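Local coordinates for thioredoxin-like protein (Klebsiella pneumoniae subsp. pneumoniae MGH 78578, PDB 3TY1), which probably binds carbohydrate and is a putative aldose 1-epimerase of the galactose mutarotase superfamily, although its reaction and substrate are not established, at residues A[31-36]-A[157-162]; A[117-122]-A[343-348]; A[180-185]-A[191-196]. All blocks are in the same frame, centred on the assembly; numbering follows the deposited sequence.

Contact 1 of 3, residues A[31-36]-A[157-162]. With SO4 (sulfate ion), chain I.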
loop_
_atom_site.group_PDB
_atom_site.type_symbol
_atom_site.label_atom_id
_atom_site.label_comp_id
_atom_site.label_asym_id
_atom_site.label_seq_id
_atom_site.Cartn_x
_atom_site.Cartn_y
_atom_site.Cartn_z
ATOM N N HIS A 31 -0.789 -2.317 -43.241
ATOM C CA HIS A 31 -0.769 -3.313 -42.176
ATOM C C HIS A 31 -1.842 -3.009 -41.136
ATOM O O HIS A 31 -1.860 -1.880 -40.618
ATOM C CB HIS A 31 0.601 -3.328 -41.506
ATOM C CG HIS A 31 1.697 -3.897 -42.361
ATOM N ND1 HIS A 31 1.937 -5.252 -42.440
ATOM C CD2 HIS A 31 2.645 -3.302 -43.131
ATOM C CE1 HIS A 31 2.961 -5.470 -43.246
ATOM N NE2 HIS A 31 3.416 -4.303 -43.669
ATOM N N ALA A 32 -2.725 -3.989 -40.857
ATOM C CA ALA A 32 -3.808 -3.838 -39.883
ATOM C C ALA A 32 -3.299 -3.901 -38.467
ATOM O O ALA A 32 -2.452 -4.721 -38.132
ATOM C CB ALA A 32 -4.870 -4.900 -40.067
ATOM N N PHE A 33 -3.891 -3.086 -37.606
ATOM C CA PHE A 33 -3.536 -3.086 -36.219
ATOM C C PHE A 33 -4.627 -2.441 -35.363
ATOM O O PHE A 33 -5.547 -1.775 -35.856
ATOM C CB PHE A 33 -2.201 -2.335 -36.008
ATOM C CG PHE A 33 -2.258 -0.873 -36.320
ATOM C CD1 PHE A 33 -2.640 0.050 -35.333
ATOM C CD2 PHE A 33 -1.913 -0.406 -37.563
ATOM C CE1 PHE A 33 -2.688 1.408 -35.620
ATOM C CE2 PHE A 33 -1.943 0.977 -37.848
ATOM C CZ PHE A 33 -2.336 1.867 -36.873
ATOM N N SER A 34 -4.511 -2.646 -34.074
ATOM C CA SER A 34 -5.356 -1.932 -33.117
ATOM C C SER A 34 -4.499 -1.627 -31.912
ATOM O O SER A 34 -3.444 -2.248 -31.731
ATOM C CB SER A 34 -6.569 -2.753 -32.727
ATOM O OG SER A 34 -6.178 -3.881 -31.973
ATOM N N ILE A 35 -4.907 -0.612 -31.155
ATOM C CA ILE A 35 -4.215 -0.222 -29.924
ATOM C C ILE A 35 -5.322 -0.167 -28.872
ATOM O O ILE A 35 -6.348 0.505 -29.086
ATOM C CB ILE A 35 -3.474 1.151 -30.037
ATOM C CG1 ILE A 35 -2.567 1.154 -31.277
ATOM C CG2 ILE A 35 -2.677 1.410 -28.763
ATOM C CD1 ILE A 35 -1.980 2.523 -31.658
ATOM N N GLU A 36 -5.126 -0.899 -27.783
ATOM C CA GLU A 36 -6.137 -1.033 -26.746
ATOM C C GLU A 36 -5.582 -0.930 -25.342
ATOM O O GLU A 36 -4.582 -1.612 -24.994
ATOM C CB GLU A 36 -6.867 -2.391 -26.886
ATOM C CG GLU A 36 -8.009 -2.544 -25.873
ATOM C CD GLU A 36 -8.831 -3.836 -26.022
ATOM O OE1 GLU A 36 -8.489 -4.687 -26.855
ATOM O OE2 GLU A 36 -9.824 -3.969 -25.268
ATOM N N TYR A 157 2.919 4.618 -40.909
ATOM C CA TYR A 157 2.017 4.593 -39.728
ATOM C C TYR A 157 2.693 4.219 -38.427
ATOM O O TYR A 157 2.176 3.442 -37.625
ATOM C CB TYR A 157 0.783 3.693 -39.986
ATOM C CG TYR A 157 -0.007 4.119 -41.206
ATOM C CD1 TYR A 157 -0.791 5.270 -41.184
ATOM C CD2 TYR A 157 0.038 3.377 -42.389
ATOM C CE1 TYR A 157 -1.537 5.644 -42.305
ATOM C CE2 TYR A 157 -0.691 3.746 -43.501
ATOM C CZ TYR A 157 -1.469 4.873 -43.468
ATOM O OH TYR A 157 -2.194 5.219 -44.591
ATOM N N GLU A 158 3.868 4.812 -38.205
ATOM C CA GLU A 158 4.601 4.598 -36.986
ATOM C C GLU A 158 3.741 4.981 -35.763
ATOM O O GLU A 158 3.133 6.023 -35.739
ATOM C CB GLU A 158 5.887 5.426 -36.976
ATOM C CG GLU A 158 6.794 5.124 -35.798
ATOM C CD GLU A 158 8.029 6.048 -35.707
ATOM O OE1 GLU A 158 8.002 7.161 -36.217
ATOM O OE2 GLU A 158 9.004 5.676 -35.051
ATOM N N ILE A 159 3.759 4.101 -34.763
ATOM C CA ILE A 159 3.045 4.247 -33.524
ATOM C C ILE A 159 4.077 4.609 -32.461
ATOM O O ILE A 159 5.140 4.010 -32.415
ATOM C CB ILE A 159 2.366 2.930 -33.135
ATOM C CG1 ILE A 159 1.358 2.508 -34.233
ATOM C CG2 ILE A 159 1.686 3.027 -31.702
ATOM C CD1 ILE A 159 0.902 1.007 -34.059
ATOM N N ARG A 160 3.753 5.590 -31.622
ATOM C CA ARG A 160 4.570 5.914 -30.483
ATOM C C ARG A 160 3.704 5.920 -29.247
ATOM O O ARG A 160 2.600 6.478 -29.256
ATOM C CB ARG A 160 5.241 7.286 -30.646
ATOM C CG ARG A 160 6.079 7.358 -31.887
ATOM C CD ARG A 160 6.935 8.603 -31.957
ATOM N NE ARG A 160 7.701 8.609 -33.199
ATOM C CZ ARG A 160 8.636 9.506 -33.526
ATOM N NH1 ARG A 160 8.936 10.499 -32.716
ATOM N NH2 ARG A 160 9.290 9.385 -34.680
ATOM N N ILE A 161 4.209 5.312 -28.195
ATOM C CA ILE A 161 3.496 5.249 -26.933
ATOM C C ILE A 161 4.411 5.855 -25.886
ATOM O O ILE A 161 5.491 5.311 -25.597
ATOM C CB ILE A 161 3.084 3.836 -26.598
ATOM C CG1 ILE A 161 2.085 3.321 -27.632
ATOM C CG2 ILE A 161 2.453 3.805 -25.162
ATOM C CD1 ILE A 161 1.617 1.921 -27.367
ATOM N N ARG A 162 3.968 6.970 -25.317
ATOM C CA ARG A 162 4.746 7.701 -24.305
ATOM C C ARG A 162 4.087 7.591 -22.944
ATOM O O ARG A 162 2.869 7.609 -22.846
ATOM C CB ARG A 162 4.860 9.203 -24.651
ATOM C CG ARG A 162 5.719 9.510 -25.829
ATOM C CD ARG A 162 5.837 11.016 -26.101
ATOM N NE ARG A 162 4.617 11.542 -26.670
ATOM C CZ ARG A 162 4.273 11.465 -27.954
ATOM N NH1 ARG A 162 5.064 10.890 -28.865
ATOM N NH2 ARG A 162 3.107 11.975 -28.331
HETATM S S SO4 I . 12.066 11.996 -34.344
HETATM O O1 SO4 I . 12.331 10.783 -35.118
HETATM O O2 SO4 I . 12.999 13.030 -34.771
HETATM O O3 SO4 I . 10.720 12.468 -34.624
HETATM O O4 SO4 I . 12.322 11.795 -32.926
#
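Ile159 packs against Phe33 and Ile35, a compact example of how one branched residue can join two beta sheets. From its CB the side chain divides. The short branch, CG2, meets Ile35: the two isoleucines reach toward each other tip to tip, Ile35 CD1 lying 3.7 Å from Ile159 CG2. The longer branch runs through CG1, which stands beside the backbone N and anti to the carbonyl carbon (chi1 -60°), and ends in CD1 over one face of the Phe33 ring. This CH-pi contact puts Ile159 CD1 4.1 Å from the Phe33 ring centroid, 21° off the normal and offset toward the CD1–CE1 rim. Ile159 CD1 also comes within 4.0 Å of Ile35 CD1. Tyr157 adds a looser, oblique touch, with its CB 4.4 Å from Phe33 CE2. No hydrogen bond crosses the interface. Arg160, pointing away from it, binds Glu158 OE1 through NH2 at 3.0 Å and offers the guanidinium edge to a sulfate ion. Ile53 of strand 49-55 also packs on Ile159. Apolar side chains facing each other between strands 33-39 and 159-169, which belong to different antiparallel sheets, are characteristic of the layered beta supersandwich.

Contact 2 of 3, residues A[117-122]-A[343-348]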
loop_
_atom_site.group_PDB
_atom_site.type_symbol
_atom_site.label_atom_id
_atom_site.label_comp_id
_atom_site.label_asym_id
_atom_site.label_seq_id
_atom_site.Cartn_x
_atom_site.Cartn_y
_atom_site.Cartn_z
ATOM N N CYS A 117 14.719 -0.798 -14.125
ATOM C CA CYS A 117 15.174 -0.960 -12.749
ATOM C C CYS A 117 15.978 0.302 -12.432
ATOM O O CYS A 117 17.165 0.383 -12.736
ATOM C CB CYS A 117 16.028 -2.203 -12.637
ATOM S SG CYS A 117 15.125 -3.714 -13.034
ATOM N N GLY A 118 15.276 1.298 -11.909
ATOM C CA GLY A 118 15.825 2.647 -11.714
ATOM C C GLY A 118 14.667 3.566 -11.325
ATOM O O GLY A 118 13.641 3.060 -10.923
ATOM N N TYR A 119 14.785 4.895 -11.428
ATOM C CA TYR A 119 16.024 5.608 -11.817
ATOM C C TYR A 119 16.755 6.221 -10.633
ATOM O O TYR A 119 17.957 6.467 -10.700
ATOM C CB TYR A 119 15.719 6.699 -12.841
ATOM C CG TYR A 119 15.343 6.151 -14.189
ATOM C CD1 TYR A 119 14.055 5.678 -14.444
ATOM C CD2 TYR A 119 16.283 6.109 -15.241
ATOM C CE1 TYR A 119 13.712 5.163 -15.685
ATOM C CE2 TYR A 119 15.933 5.612 -16.511
ATOM C CZ TYR A 119 14.644 5.122 -16.714
ATOM O OH TYR A 119 14.270 4.626 -17.940
ATOM N N GLU A 120 16.050 6.458 -9.537
ATOM C CA GLU A 120 16.676 7.050 -8.341
ATOM C C GLU A 120 17.780 6.118 -7.778
ATOM O O GLU A 120 18.831 6.583 -7.298
ATOM C CB GLU A 120 15.602 7.396 -7.304
ATOM C CG GLU A 120 16.064 8.402 -6.271
ATOM C CD GLU A 120 15.078 8.632 -5.137
ATOM O OE1 GLU A 120 13.851 8.589 -5.365
ATOM O OE2 GLU A 120 15.543 8.925 -4.012
ATOM N N TRP A 121 17.540 4.812 -7.852
ATOM C CA TRP A 121 18.565 3.795 -7.576
ATOM C C TRP A 121 18.165 2.495 -8.250
ATOM O O TRP A 121 17.058 2.385 -8.782
ATOM C CB TRP A 121 18.814 3.572 -6.069
ATOM C CG TRP A 121 17.734 2.886 -5.391
ATOM C CD1 TRP A 121 17.616 1.542 -5.202
ATOM C CD2 TRP A 121 16.554 3.473 -4.870
ATOM N NE1 TRP A 121 16.448 1.258 -4.576
ATOM C CE2 TRP A 121 15.756 2.423 -4.379
ATOM C CE3 TRP A 121 16.082 4.787 -4.776
ATOM C CZ2 TRP A 121 14.495 2.639 -3.793
ATOM C CZ3 TRP A 121 14.843 5.008 -4.201
ATOM C CH2 TRP A 121 14.058 3.930 -3.711
ATOM N N THR A 122 19.059 1.513 -8.193
ATOM C CA THR A 122 18.830 0.208 -8.785
ATOM C C THR A 122 19.603 -0.871 -8.026
ATOM O O THR A 122 20.326 -0.599 -7.081
ATOM C CB THR A 122 19.268 0.200 -10.282
ATOM O OG1 THR A 122 18.627 -0.874 -10.948
ATOM C CG2 THR A 122 20.829 0.118 -10.437
ATOM N N ALA A 343 19.102 12.829 -19.568
ATOM C CA ALA A 343 19.882 11.697 -20.018
ATOM C C ALA A 343 18.960 10.897 -20.935
ATOM O O ALA A 343 17.810 10.614 -20.547
ATOM C CB ALA A 343 20.282 10.857 -18.846
ATOM N N GLN A 344 19.459 10.511 -22.110
ATOM C CA GLN A 344 18.698 9.729 -23.085
ATOM C C GLN A 344 19.081 8.267 -23.047
ATOM O O GLN A 344 20.211 7.920 -22.731
ATOM C CB GLN A 344 18.915 10.282 -24.513
ATOM C CG GLN A 344 18.427 11.721 -24.735
ATOM C CD GLN A 344 19.354 12.800 -24.158
ATOM O OE1 GLN A 344 20.555 12.566 -23.964
ATOM N NE2 GLN A 344 18.789 13.987 -23.867
ATOM N N PHE A 345 18.114 7.406 -23.375
ATOM C CA PHE A 345 18.293 5.958 -23.449
ATOM C C PHE A 345 17.595 5.472 -24.732
ATOM O O PHE A 345 16.364 5.454 -24.818
ATOM C CB PHE A 345 17.757 5.294 -22.163
ATOM C CG PHE A 345 18.401 5.867 -20.917
ATOM C CD1 PHE A 345 19.663 5.461 -20.523
ATOM C CD2 PHE A 345 17.770 6.874 -20.194
ATOM C CE1 PHE A 345 20.297 6.041 -19.415
ATOM C CE2 PHE A 345 18.384 7.449 -19.066
ATOM C CZ PHE A 345 19.651 7.031 -18.686
ATOM N N ASP A 346 18.410 5.117 -25.727
ATOM C CA ASP A 346 17.965 4.686 -27.057
ATOM C C ASP A 346 18.335 3.203 -27.216
ATOM O O ASP A 346 19.526 2.848 -27.145
ATOM C CB ASP A 346 18.663 5.527 -28.123
ATOM C CG ASP A 346 18.426 6.996 -27.941
ATOM O OD1 ASP A 346 17.240 7.410 -27.845
ATOM O OD2 ASP A 346 19.445 7.746 -27.868
ATOM N N LEU A 347 17.317 2.351 -27.345
ATOM C CA LEU A 347 17.504 0.911 -27.508
ATOM C C LEU A 347 16.628 0.394 -28.627
ATOM O O LEU A 347 15.506 0.870 -28.802
ATOM C CB LEU A 347 17.197 0.133 -26.213
ATOM C CG LEU A 347 18.013 0.425 -24.950
ATOM C CD1 LEU A 347 17.376 1.573 -24.183
ATOM C CD2 LEU A 347 18.082 -0.847 -24.086
ATOM N N THR A 348 17.136 -0.563 -29.389
ATOM C CA THR A 348 16.322 -1.244 -30.410
ATOM C C THR A 348 16.315 -2.736 -30.109
ATOM O O THR A 348 17.373 -3.356 -29.968
ATOM C CB THR A 348 16.865 -0.982 -31.831
ATOM O OG1 THR A 348 16.927 0.431 -32.034
ATOM C CG2 THR A 348 15.953 -1.580 -32.855
#
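Tyr119 and Phe345 meet through one ring carbon each, Tyr119 CE2 lying 4.0 Å from Phe345 CE2, a slight direct touch that is completed by residues of the adjoining strands. The two side chains run past one another, pointing opposite ways. Their planes are turned by 46° and the centroids stand 6.0 Å apart, an oblique pairing that is neither a stack nor an edge-to-face arrangement. Both rings leave the backbone in the same way: CG sits beside the residue's own N and anti to its carbonyl carbon, with chi1 -71° in Tyr119 and -56° in Phe345, and each CB is directed at the other segment. A cis peptide bond between Gly118 and Tyr119 precedes the turn that follows. There the Thr122 hydroxyl donates back to Cys117 O, with OG1 2.6 Å from that oxygen and above the carbonyl plane, tying together the two ends of the segment 117-122. The phenol of Tyr119 is held at its far end by a hydrogen bond with the hydroxyl of Tyr210. Strand 342-352 runs between strands 189-198 and 285-291 in the large antiparallel sheet, whereas strand 114-119 pairs with strand 204-214 in the mixed sheet. Leu196 from the first sheet and Ile208 from the second touch both rings, so the aromatic pair lies in the apolar layer between the two sheets.

Contact 3 of 3, residues A[180-185]-A[191-196]. With SO4 (sulfate ion), chain H; SO4 (sulfate ion), chain I.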
loop_
_atom_site.group_PDB
_atom_site.type_symbol
_atom_site.label_atom_id
_atom_site.label_comp_id
_atom_site.label_asym_id
_atom_site.label_seq_id
_atom_site.Cartn_x
_atom_site.Cartn_y
_atom_site.Cartn_z
ATOM N N GLU A 180 9.342 6.179 -23.964
ATOM C CA GLU A 180 8.722 6.133 -25.300
ATOM C C GLU A 180 9.102 4.859 -26.023
ATOM O O GLU A 180 10.292 4.519 -26.122
ATOM C CB GLU A 180 9.088 7.354 -26.173
ATOM C CG GLU A 180 8.283 7.404 -27.481
ATOM C CD GLU A 180 8.548 8.664 -28.338
ATOM O OE1 GLU A 180 9.617 8.779 -28.971
ATOM O OE2 GLU A 180 7.648 9.513 -28.396
ATOM N N LEU A 181 8.083 4.147 -26.478
ATOM C CA LEU A 181 8.232 2.989 -27.356
ATOM C C LEU A 181 7.726 3.366 -28.750
ATOM O O LEU A 181 6.678 4.007 -28.877
ATOM C CB LEU A 181 7.537 1.786 -26.761
ATOM C CG LEU A 181 7.505 0.501 -27.586
ATOM C CD1 LEU A 181 7.445 -0.727 -26.648
ATOM C CD2 LEU A 181 6.325 0.522 -28.585
ATOM N N ARG A 182 8.486 2.990 -29.780
ATOM C CA ARG A 182 8.136 3.274 -31.172
ATOM C C ARG A 182 8.066 1.962 -31.936
ATOM O O ARG A 182 8.948 1.100 -31.814
ATOM C CB ARG A 182 9.168 4.170 -31.815
ATOM C CG ARG A 182 9.432 5.423 -31.063
ATOM C CD ARG A 182 10.312 6.369 -31.909
ATOM N NE ARG A 182 10.716 7.518 -31.108
ATOM C CZ ARG A 182 11.547 8.467 -31.509
ATOM N NH1 ARG A 182 12.104 8.415 -32.716
ATOM N NH2 ARG A 182 11.841 9.459 -30.679
ATOM N N TYR A 183 7.004 1.793 -32.709
ATOM C CA TYR A 183 6.811 0.564 -33.468
ATOM C C TYR A 183 6.185 0.872 -34.817
ATOM O O TYR A 183 5.175 1.556 -34.871
ATOM C CB TYR A 183 5.931 -0.418 -32.667
ATOM C CG TYR A 183 5.660 -1.666 -33.473
ATOM C CD1 TYR A 183 6.709 -2.524 -33.812
ATOM C CD2 TYR A 183 4.395 -1.997 -33.886
ATOM C CE1 TYR A 183 6.507 -3.658 -34.596
ATOM C CE2 TYR A 183 4.179 -3.135 -34.684
ATOM C CZ TYR A 183 5.246 -3.961 -35.040
ATOM O OH TYR A 183 5.000 -5.081 -35.831
ATOM N N VAL A 184 6.804 0.380 -35.898
ATOM C CA VAL A 184 6.260 0.488 -37.231
ATOM C C VAL A 184 5.438 -0.798 -37.494
ATOM O O VAL A 184 5.959 -1.916 -37.446
ATOM C CB VAL A 184 7.341 0.664 -38.316
ATOM C CG1 VAL A 184 6.690 0.688 -39.712
ATOM C CG2 VAL A 184 8.133 1.917 -38.079
ATOM N N PRO A 185 4.133 -0.643 -37.772
ATOM C CA PRO A 185 3.301 -1.811 -38.030
ATOM C C PRO A 185 3.884 -2.768 -39.044
ATOM O O PRO A 185 4.392 -2.338 -40.060
ATOM C CB PRO A 185 2.007 -1.181 -38.547
ATOM C CG PRO A 185 1.860 -0.009 -37.709
ATOM C CD PRO A 185 3.296 0.564 -37.626
ATOM N N SER A 191 11.578 0.169 -30.783
ATOM C CA SER A 191 12.660 0.897 -30.136
ATOM C C SER A 191 12.122 1.647 -28.933
ATOM O O SER A 191 10.931 1.954 -28.864
ATOM C CB SER A 191 13.341 1.846 -31.126
ATOM O OG SER A 191 12.414 2.808 -31.584
ATOM N N LEU A 192 13.014 1.891 -27.976
ATOM C CA LEU A 192 12.755 2.733 -26.827
ATOM C C LEU A 192 13.622 3.975 -26.982
ATOM O O LEU A 192 14.785 3.866 -27.356
ATOM C CB LEU A 192 13.165 2.020 -25.530
ATOM C CG LEU A 192 12.474 0.691 -25.252
ATOM C CD1 LEU A 192 12.941 0.149 -23.865
ATOM C CD2 LEU A 192 10.956 0.897 -25.292
ATOM N N HIS A 193 13.056 5.122 -26.639
ATOM C CA HIS A 193 13.715 6.411 -26.616
ATOM C C HIS A 193 13.249 7.118 -25.379
ATOM O O HIS A 193 12.389 7.981 -25.432
ATOM C CB HIS A 193 13.394 7.193 -27.880
ATOM C CG HIS A 193 13.925 6.534 -29.105
ATOM N ND1 HIS A 193 15.265 6.559 -29.436
ATOM C CD2 HIS A 193 13.322 5.754 -30.031
ATOM C CE1 HIS A 193 15.449 5.861 -30.543
ATOM N NE2 HIS A 193 14.284 5.378 -30.934
ATOM N N ASP A 194 13.782 6.691 -24.239
ATOM C CA ASP A 194 13.419 7.255 -22.965
ATOM C C ASP A 194 14.290 8.478 -22.693
ATOM O O ASP A 194 15.459 8.525 -23.119
ATOM C CB ASP A 194 13.593 6.237 -21.798
ATOM C CG ASP A 194 12.831 4.946 -22.000
ATOM O OD1 ASP A 194 11.800 4.915 -22.740
ATOM O OD2 ASP A 194 13.289 3.924 -21.423
ATOM N N VAL A 195 13.735 9.441 -21.959
ATOM C CA VAL A 195 14.462 10.628 -21.539
ATOM C C VAL A 195 14.237 10.860 -20.034
ATOM O O VAL A 195 13.128 11.141 -19.604
ATOM C CB VAL A 195 14.046 11.913 -22.318
ATOM C CG1 VAL A 195 14.921 13.111 -21.875
ATOM C CG2 VAL A 195 14.126 11.712 -23.847
ATOM N N LEU A 196 15.289 10.697 -19.246
ATOM C CA LEU A 196 15.269 10.989 -17.814
ATOM C C LEU A 196 15.625 12.463 -17.674
ATOM O O LEU A 196 16.620 12.917 -18.286
ATOM C CB LEU A 196 16.320 10.156 -17.093
ATOM C CG LEU A 196 16.598 10.456 -15.615
ATOM C CD1 LEU A 196 15.424 10.077 -14.752
ATOM C CD2 LEU A 196 17.838 9.740 -15.184
HETATM S S SO4 H . 13.951 4.703 -34.375
HETATM O O1 SO4 H . 13.868 3.617 -35.356
HETATM O O2 SO4 H . 14.708 5.842 -34.885
HETATM O O3 SO4 H . 12.599 5.156 -34.067
HETATM O O4 SO4 H . 14.635 4.221 -33.169
HETATM S S SO4 I . 12.066 11.996 -34.344
HETATM O O1 SO4 I . 12.331 10.783 -35.118
HETATM O O2 SO4 I . 12.999 13.030 -34.771
HETATM O O3 SO4 I . 10.720 12.468 -34.624
HETATM O O4 SO4 I . 12.322 11.795 -32.926
HETATM O O HOH W 1 10.705 1.269 -34.195
#
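Glu180 OE1, on a residue whose backbone binds both His193 and Asp194, is gripped by two nitrogens of Arg182. The guanidinium comes side-on, with NE 2.7 Å and NH2 2.9 Å from Glu180 OE1; NH2 approaches nearly along the C-O axis, NE from above the carboxylate plane. The other oxygen, OE2, forms a salt bridge with Arg162 of the adjoining strand. Arg182 CG stands beside the backbone N and anti to the carbonyl carbon (chi1 -54°), and the chain then runs extended to NE, carrying the guanidinium alongside His193, whose CD2 lies over one guanidinium face, 3.3 Å from Arg182 NE. Ring and guanidinium planes are 40° apart, and the side chains cross at about a right angle. Two sulfate ions, probably from the crystallisation liquor, border this polar face: one accepts weak bonds from Arg182, the other lies at the His193 ring edge beside Ser191, its very short approach to NE2 being doubtful. Backbone pairing is regular at Arg182 and Ser191, with Arg182 N 2.8 Å from Ser191 O and Ser191 N 3.0 Å from Arg182 O. It departs from this at Glu180: His193 N donates to Glu180 O at 2.9 Å, but one residue further along strand 189-198 the carboxylate of Asp194 stands in for His193 O, its OD1 accepting from Glu180 N at 3.0 Å while OD2 engages Arg116 and Tyr210. Leu181 and Leu192 lie on the other face, with Leu181 CB 3.8 Å from Leu192 CD2. Within the large antiparallel sheet, strand 173-183 is flanked by strand 159-169, and strand 189-198 by strand 342-352.

Contact 3 is the middle member of the series, sharing the large antiparallel sheet with both others. Its centre is about 12 Å from that of contact 1 and about 13 Å from that of contact 2, whereas the centres of contacts 1 and 2 are about 24 Å apart. Backbone bonds join contacts 1 and 3, with Ile161 N 2.9 Å from Leu181 O. Contact 2 meets contact 3 where Asp346 OD1 lies 2.7 Å from His193 ND1, probably fixing the ring that borders a sulfate. Arg160 of contact 1 and, through weak bonds, Arg182 of contact 3 both reach the other sulfate, which probably came from the crystallisation liquor; nothing here identifies a sugar site.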